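Local coordinates for acetylcholine-binding protein (Bulinus truncatus, PDB 2BJ0), which probably binds acetylcholine and related ligands as a pentameric, water-soluble counterpart of the ligand-binding domain of nicotinic acetylcholine receptors, at residues L6-P18 and Q72-D84. Residues are numbered along the deposited sequence; the frame is centred on the assembly and turned at random.
Sequences LLNQITGESDVIP and QVSLPVSKMWTPD
The N-terminal helix of the ligand-binding domain, residues 4-12, and the turn that follows it rest here on the chain leaving strand 72-76, with W81 meeting I17 and P18 as the main apolar element. CA of I17 stands 3.6 Å from the centroid of the five-membered ring of W81 and 11° off its normal, a CH-pi contact over the face. On that same face CG1 of I17 reaches CZ2 of W81 at 3.5 Å, while CD of P18 sits over the rim, near CE3 and CD2 of W81, the proline crossing the indole at about a right angle. The backbone oxygen of S14 lies at the ring edge, in plane, and N of P83 sits over the opposite face. CG anti to the backbone N (chi1 178°) lays the indole against the I17-P18 backbone, with its edge at S14 O. Without the indole, as with an alanine here, I17 and P18 would probably be left over a gap and W56 without its edge-to-face partner.

On the last turn of the helix, OG1 of T11 lies 2.8 Å from O of K79 and 3.0 Å from O of L7; one proton cannot serve both, and which carbonyl receives it is left open. CG2 of I10 packs on CB of M80 at 3.7 Å. A water accepts from N of W81 and donates to O of I10, bridging the two backbones. In the type I turn, the hydroxyl OG of S14 donates to O of T11 at 2.7 Å, on a lone pair in the carbonyl plane, and N of S14 binds the same oxygen, so two donors grip this carbonyl at the helix end. O of D15 bonds to R101 of a neighbouring subunit, which places the turn at a subunit interface. The whole is the N-terminal helix packed on the beta-sandwich, as in the ligand-binding domain of the Cys-loop receptors.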
ATOM      1  N   LEU A   6       9.508 -30.393   2.301  1.00 28.86           N
ATOM      2  CA  LEU A   6       9.077 -30.346   0.910  1.00 28.81           C
ATOM      3  C   LEU A   6       8.647 -28.906   0.552  1.00 29.83           C
ATOM      4  O   LEU A   6       8.926 -28.410  -0.531  1.00 30.25           O
ATOM      5  CB  LEU A   6       7.931 -31.328   0.660  1.00 28.66           C
ATOM      6  CG  LEU A   6       7.415 -31.390  -0.782  1.00 27.50           C
ATOM      7  CD1 LEU A   6       8.498 -31.670  -1.780  1.00 26.43           C
ATOM      8  CD2 LEU A   6       6.370 -32.470  -0.846  1.00 27.58           C
ATOM      9  N   LEU A   7       7.986 -28.241   1.488  1.00 30.69           N
ATOM     10  CA  LEU A   7       7.545 -26.874   1.279  1.00 32.90           C
ATOM     11  C   LEU A   7       8.736 -25.988   0.946  1.00 33.85           C
ATOM     12  O   LEU A   7       8.635 -25.063   0.143  1.00 35.79           O
ATOM     13  CB  LEU A   7       6.779 -26.378   2.507  1.00 32.44           C
ATOM     14  CG  LEU A   7       5.744 -25.292   2.308  1.00 33.73           C
ATOM     15  CD1 LEU A   7       4.835 -25.590   1.093  1.00 34.02           C
ATOM     16  CD2 LEU A   7       4.948 -25.187   3.581  1.00 34.15           C
ATOM     17  N   ASN A   8       9.892 -26.302   1.506  1.00 34.61           N
ATOM     18  CA  ASN A   8      11.096 -25.571   1.158  1.00 35.31           C
ATOM     19  C   ASN A   8      11.537 -25.744  -0.296  1.00 34.26           C
ATOM     20  O   ASN A   8      12.064 -24.805  -0.886  1.00 35.38           O
ATOM     21  CB  ASN A   8      12.233 -25.949   2.116  1.00 37.02           C
ATOM     22  CG  ASN A   8      11.898 -25.641   3.571  1.00 39.62           C
ATOM     23  OD1 ASN A   8      10.908 -24.939   3.882  1.00 43.22           O
ATOM     24  ND2 ASN A   8      12.725 -26.164   4.477  1.00 43.12           N
ATOM     25  N   GLN A   9      11.358 -26.931  -0.877  1.00 31.87           N
ATOM     26  CA  GLN A   9      11.550 -27.089  -2.332  1.00 29.91           C
ATOM     27  C   GLN A   9      10.474 -26.283  -3.101  1.00 27.78           C
ATOM     28  O   GLN A   9      10.795 -25.539  -4.017  1.00 28.99           O
ATOM     29  CB  GLN A   9      11.512 -28.579  -2.767  1.00 29.59           C
ATOM     30  CG  GLN A   9      11.606 -28.749  -4.291  1.00 30.73           C
ATOM     31  CD  GLN A   9      11.280 -30.144  -4.799  1.00 31.57           C
ATOM     32  OE1 GLN A   9      10.860 -31.003  -4.027  1.00 33.14           O
ATOM     33  NE2 GLN A   9      11.478 -30.370  -6.106  1.00 30.57           N
ATOM     34  N   ILE A  10       9.214 -26.439  -2.707  1.00 26.40           N
ATOM     35  CA  ILE A  10       8.057 -25.790  -3.338  1.00 24.43           C
ATOM     36  C   ILE A  10       8.206 -24.266  -3.328  1.00 25.13           C
ATOM     37  O   ILE A  10       8.083 -23.612  -4.350  1.00 24.44           O
ATOM     38  CB  ILE A  10       6.755 -26.235  -2.630  1.00 23.96           C
ATOM     39  CG1 ILE A  10       6.448 -27.712  -2.924  1.00 24.58           C
ATOM     40  CG2 ILE A  10       5.557 -25.339  -3.029  1.00 22.34           C
ATOM     41  CD1 ILE A  10       5.251 -28.265  -2.181  1.00 24.22           C
ATOM     42  N   THR A  11       8.499 -23.691  -2.163  1.00 24.64           N
ATOM     43  CA  THR A  11       8.751 -22.264  -2.119  1.00 24.22           C
ATOM     44  C   THR A  11      10.026 -21.884  -2.883  1.00 25.41           C
ATOM     45  O   THR A  11      10.084 -20.877  -3.609  1.00 25.29           O
ATOM     46  CB  THR A  11       8.826 -21.862  -0.659  1.00 25.08           C
ATOM     47  OG1 THR A  11       7.605 -22.281  -0.034  1.00 23.33           O
ATOM     48  CG2 THR A  11       8.844 -20.321  -0.532  1.00 24.56           C
ATOM     49  N   GLY A  12      11.057 -22.708  -2.755  1.00 25.76           N
ATOM     50  CA  GLY A  12      12.289 -22.469  -3.486  1.00 25.90           C
ATOM     51  C   GLY A  12      12.133 -22.395  -4.979  1.00 26.21           C
ATOM     52  O   GLY A  12      12.889 -21.679  -5.629  1.00 26.16           O
ATOM     53  N   GLU A  13      11.181 -23.169  -5.518  1.00 26.11           N
ATOM     54  CA  GLU A  13      10.896 -23.222  -6.944  1.00 27.13           C
ATOM     55  C   GLU A  13       9.778 -22.258  -7.341  1.00 27.24           C
ATOM     56  O   GLU A  13       9.375 -22.225  -8.500  1.00 26.63           O
ATOM     57  CB  GLU A  13      10.501 -24.668  -7.346  1.00 26.19           C
ATOM     58  CG  GLU A  13      11.687 -25.608  -7.247  1.00 27.53           C
ATOM     59  CD  GLU A  13      11.457 -27.016  -7.780  1.00 30.23           C
ATOM     60  OE1 GLU A  13      10.311 -27.315  -8.247  1.00 32.10           O
ATOM     61  OE2 GLU A  13      12.452 -27.809  -7.735  1.00 32.45           O
ATOM     62  N   SER A  14       9.291 -21.456  -6.396  1.00 27.28           N
ATOM     63  CA  SER A  14       8.076 -20.677  -6.662  1.00 27.37           C
ATOM     64  C   SER A  14       8.216 -19.548  -7.714  1.00 27.81           C
ATOM     65  O   SER A  14       7.219 -19.011  -8.167  1.00 28.79           O
ATOM     66  CB  SER A  14       7.521 -20.128  -5.360  1.00 27.19           C
ATOM     67  OG  SER A  14       8.423 -19.159  -4.887  1.00 28.42           O
ATOM     68  N   ASP A  15       9.427 -19.178  -8.110  1.00 27.93           N
ATOM     69  CA  ASP A  15       9.590 -18.199  -9.179  1.00 28.76           C
ATOM     70  C   ASP A  15       9.162 -18.745 -10.542  1.00 28.74           C
ATOM     71  O   ASP A  15       8.877 -17.953 -11.421  1.00 29.48           O
ATOM     72  CB  ASP A  15      11.045 -17.713  -9.309  1.00 29.22           C
ATOM     73  CG  ASP A  15      11.560 -16.995  -8.057  1.00 32.48           C
ATOM     74  OD1 ASP A  15      10.779 -16.300  -7.375  1.00 37.00           O
ATOM     75  OD2 ASP A  15      12.746 -17.093  -7.673  1.00 37.90           O
ATOM     76  N   VAL A  16       9.083 -20.067 -10.711  1.00 27.92           N
ATOM     77  CA  VAL A  16       8.969 -20.645 -12.060  1.00 28.68           C
ATOM     78  C   VAL A  16       7.747 -21.569 -12.197  1.00 28.28           C
ATOM     79  O   VAL A  16       7.432 -22.327 -11.291  1.00 28.93           O
ATOM     80  CB  VAL A  16      10.293 -21.378 -12.447  1.00 28.70           C
ATOM     81  CG1 VAL A  16      10.161 -22.206 -13.734  1.00 29.65           C
ATOM     82  CG2 VAL A  16      11.427 -20.373 -12.613  1.00 29.75           C
ATOM     83  N   ILE A  17       7.050 -21.497 -13.319  1.00 27.96           N
ATOM     84  CA  ILE A  17       5.884 -22.335 -13.514  1.00 28.89           C
ATOM     85  C   ILE A  17       6.344 -23.785 -13.333  1.00 29.36           C
ATOM     86  O   ILE A  17       7.403 -24.151 -13.824  1.00 29.62           O
ATOM     87  CB  ILE A  17       5.276 -22.060 -14.903  1.00 28.87           C
ATOM     88  CG1 ILE A  17       3.917 -22.711 -15.058  1.00 29.24           C
ATOM     89  CG2 ILE A  17       6.264 -22.418 -16.039  1.00 28.25           C
ATOM     90  CD1 ILE A  17       3.275 -22.382 -16.391  1.00 31.86           C
ATOM     91  N   PRO A  18       5.594 -24.587 -12.587  1.00 31.69           N
ATOM     92  CA  PRO A  18       5.964 -25.978 -12.358  1.00 34.28           C
ATOM     93  C   PRO A  18       5.544 -26.872 -13.501  1.00 37.52           C
ATOM     94  O   PRO A  18       4.401 -27.318 -13.561  1.00 38.42           O
ATOM     95  CB  PRO A  18       5.197 -26.343 -11.092  1.00 33.52           C
ATOM     96  CG  PRO A  18       4.050 -25.442 -11.049  1.00 32.49           C
ATOM     97  CD  PRO A  18       4.349 -24.235 -11.886  1.00 31.74           C
ATOM     98  N   GLN A  72      -6.562 -32.015   3.002  1.00 38.62           N
ATOM     99  CA  GLN A  72      -6.056 -30.906   2.219  1.00 36.22           C
ATOM    100  C   GLN A  72      -5.473 -29.850   3.157  1.00 33.73           C
ATOM    101  O   GLN A  72      -5.674 -29.916   4.373  1.00 31.89           O
ATOM    102  CB  GLN A  72      -7.152 -30.307   1.360  1.00 36.77           C
ATOM    103  CG  GLN A  72      -8.399 -29.963   2.121  1.00 40.10           C
ATOM    104  CD  GLN A  72      -9.507 -29.574   1.193  1.00 45.94           C
ATOM    105  OE1 GLN A  72      -9.696 -30.208   0.135  1.00 47.43           O
ATOM    106  NE2 GLN A  72     -10.247 -28.529   1.558  1.00 46.30           N
ATOM    107  N   VAL A  73      -4.709 -28.922   2.584  1.00 31.08           N
ATOM    108  CA  VAL A  73      -4.060 -27.889   3.371  1.00 29.30           C
ATOM    109  C   VAL A  73      -4.168 -26.575   2.616  1.00 29.01           C
ATOM    110  O   VAL A  73      -3.981 -26.517   1.388  1.00 27.82           O
ATOM    111  CB  VAL A  73      -2.575 -28.266   3.779  1.00 28.21           C
ATOM    112  CG1 VAL A  73      -1.662 -28.284   2.620  1.00 26.40           C
ATOM    113  CG2 VAL A  73      -2.025 -27.314   4.872  1.00 27.17           C
ATOM    114  N   SER A  74      -4.511 -25.543   3.369  1.00 27.79           N
ATOM    115  CA  SER A  74      -4.518 -24.181   2.896  1.00 27.96           C
ATOM    116  C   SER A  74      -3.170 -23.511   3.245  1.00 27.43           C
ATOM    117  O   SER A  74      -2.690 -23.608   4.383  1.00 26.39           O
ATOM    118  CB  SER A  74      -5.687 -23.449   3.561  1.00 28.39           C
ATOM    119  OG  SER A  74      -5.626 -22.037   3.394  1.00 30.19           O
ATOM    120  N   LEU A  75      -2.564 -22.857   2.261  1.00 26.94           N
ATOM    121  CA  LEU A  75      -1.284 -22.187   2.420  1.00 27.05           C
ATOM    122  C   LEU A  75      -1.338 -20.791   1.828  1.00 26.79           C
ATOM    123  O   LEU A  75      -2.112 -20.532   0.892  1.00 27.33           O
ATOM    124  CB  LEU A  75      -0.171 -22.990   1.758  1.00 27.37           C
ATOM    125  CG  LEU A  75       0.006 -24.439   2.247  1.00 28.68           C
ATOM    126  CD1 LEU A  75       0.612 -25.309   1.129  1.00 28.45           C
ATOM    127  CD2 LEU A  75       0.850 -24.439   3.511  1.00 28.14           C
ATOM    128  N   PRO A  76      -0.513 -19.887   2.355  1.00 26.53           N
ATOM    129  CA  PRO A  76      -0.401 -18.573   1.785  1.00 26.10           C
ATOM    130  C   PRO A  76       0.112 -18.724   0.370  1.00 25.01           C
ATOM    131  O   PRO A  76       0.976 -19.562   0.096  1.00 24.61           O
ATOM    132  CB  PRO A  76       0.685 -17.874   2.658  1.00 25.82           C
ATOM    133  CG  PRO A  76       0.702 -18.652   3.942  1.00 26.02           C
ATOM    134  CD  PRO A  76       0.407 -20.075   3.496  1.00 26.91           C
ATOM    135  N   VAL A  77      -0.457 -17.921  -0.501  1.00 24.62           N
ATOM    136  CA  VAL A  77      -0.079 -17.768  -1.870  1.00 25.41           C
ATOM    137  C   VAL A  77       1.400 -17.541  -2.087  1.00 25.90           C
ATOM    138  O   VAL A  77       1.945 -17.998  -3.086  1.00 25.42           O
ATOM    139  CB  VAL A  77      -0.941 -16.636  -2.476  1.00 25.05           C
ATOM    140  CG1 VAL A  77      -0.201 -15.783  -3.444  1.00 28.46           C
ATOM    141  CG2 VAL A  77      -2.197 -17.222  -3.093  1.00 26.92           C
ATOM    142  N   SER A  78       2.069 -16.844  -1.167  1.00 26.70           N
ATOM    143  CA  SER A  78       3.500 -16.598  -1.297  1.00 27.68           C
ATOM    144  C   SER A  78       4.353 -17.875  -1.206  1.00 28.41           C
ATOM    145  O   SER A  78       5.541 -17.831  -1.502  1.00 29.29           O
ATOM    146  CB  SER A  78       3.953 -15.644  -0.193  1.00 28.54           C
ATOM    147  OG  SER A  78       3.737 -16.268   1.057  1.00 29.79           O
ATOM    148  N   LYS A  79       3.768 -18.998  -0.789  1.00 28.11           N
ATOM    149  CA  LYS A  79       4.525 -20.246  -0.589  1.00 28.72           C
ATOM    150  C   LYS A  79       4.721 -21.087  -1.861  1.00 28.80           C
ATOM    151  O   LYS A  79       5.493 -22.029  -1.853  1.00 29.34           O
ATOM    152  CB  LYS A  79       3.879 -21.106   0.501  1.00 28.90           C
ATOM    153  CG  LYS A  79       3.971 -20.431   1.885  1.00 32.18           C
ATOM    154  CD  LYS A  79       5.407 -20.147   2.232  1.00 37.36           C
ATOM    155  CE  LYS A  79       5.519 -18.932   3.156  1.00 42.84           C
ATOM    156  NZ  LYS A  79       6.949 -18.599   3.379  1.00 45.46           N
ATOM    157  N   MET A  80       4.035 -20.750  -2.939  1.00 27.71           N
ATOM    158  CA  MET A  80       4.207 -21.518  -4.180  1.00 28.68           C
ATOM    159  C   MET A  80       3.965 -20.667  -5.408  1.00 27.36           C
ATOM    160  O   MET A  80       3.464 -19.554  -5.295  1.00 28.37           O
ATOM    161  CB  MET A  80       3.261 -22.708  -4.173  1.00 27.44           C
ATOM    162  CG  MET A  80       1.824 -22.295  -4.158  1.00 29.77           C
ATOM    163  SD  MET A  80       0.737 -23.690  -4.536  1.00 33.86           S
ATOM    164  CE  MET A  80       0.853 -24.496  -2.940  1.00 32.85           C
ATOM    165  N   TRP A  81       4.357 -21.161  -6.578  1.00 26.11           N
ATOM    166  CA  TRP A  81       4.005 -20.495  -7.808  1.00 25.57           C
ATOM    167  C   TRP A  81       2.488 -20.501  -7.924  1.00 25.12           C
ATOM    168  O   TRP A  81       1.848 -21.520  -7.625  1.00 24.59           O
ATOM    169  CB  TRP A  81       4.606 -21.256  -8.979  1.00 25.22           C
ATOM    170  CG  TRP A  81       4.269 -20.667 -10.304  1.00 23.92           C
ATOM    171  CD1 TRP A  81       4.981 -19.736 -10.975  1.00 23.93           C
ATOM    172  CD2 TRP A  81       3.132 -20.977 -11.122  1.00 23.96           C
ATOM    173  NE1 TRP A  81       4.365 -19.439 -12.166  1.00 24.99           N
ATOM    174  CE2 TRP A  81       3.217 -20.180 -12.270  1.00 24.67           C
ATOM    175  CE3 TRP A  81       2.021 -21.838 -10.979  1.00 26.52           C
ATOM    176  CZ2 TRP A  81       2.260 -20.231 -13.301  1.00 24.45           C
ATOM    177  CZ3 TRP A  81       1.070 -21.899 -12.006  1.00 23.53           C
ATOM    178  CH2 TRP A  81       1.198 -21.099 -13.144  1.00 24.04           C
ATOM    179  N   THR A  82       1.928 -19.372  -8.373  1.00 24.60           N
ATOM    180  CA  THR A  82       0.503 -19.259  -8.719  1.00 24.12           C
ATOM    181  C   THR A  82       0.408 -18.541 -10.057  1.00 24.29           C
ATOM    182  O   THR A  82       1.325 -17.802 -10.452  1.00 23.88           O
ATOM    183  CB  THR A  82      -0.329 -18.490  -7.640  1.00 24.51           C
ATOM    184  OG1 THR A  82       0.273 -17.212  -7.399  1.00 22.43           O
ATOM    185  CG2 THR A  82      -0.280 -19.210  -6.274  1.00 23.68           C
ATOM    186  N   PRO A  83      -0.665 -18.791 -10.806  1.00 24.46           N
ATOM    187  CA  PRO A  83      -0.777 -18.204 -12.153  1.00 24.60           C
ATOM    188  C   PRO A  83      -0.711 -16.678 -12.125  1.00 24.74           C
ATOM    189  O   PRO A  83      -1.345 -16.056 -11.284  1.00 24.98           O
ATOM    190  CB  PRO A  83      -2.169 -18.663 -12.606  1.00 23.88           C
ATOM    191  CG  PRO A  83      -2.339 -20.001 -11.915  1.00 23.58           C
ATOM    192  CD  PRO A  83      -1.792 -19.709 -10.504  1.00 23.88           C
ATOM    193  N   ASP A  84       0.023 -16.082 -13.056  1.00 24.92           N
ATOM    194  CA  ASP A  84       0.051 -14.625 -13.168  1.00 25.20           C
ATOM    195  C   ASP A  84      -1.087 -14.129 -14.056  1.00 24.96           C
ATOM    196  O   ASP A  84      -0.847 -13.453 -15.047  1.00 25.24           O
ATOM    197  CB  ASP A  84       1.408 -14.149 -13.688  1.00 24.15           C
ATOM    198  CG  ASP A  84       1.691 -14.618 -15.116  1.00 28.88           C
ATOM    199  OD1 ASP A  84       1.230 -15.747 -15.461  1.00 25.60           O
ATOM    200  OD2 ASP A  84       2.324 -13.920 -15.952  1.00 29.82           O
TER
HETATM  201  O   HOH W   1       6.248 -23.685  -6.420  1.00 28.63           O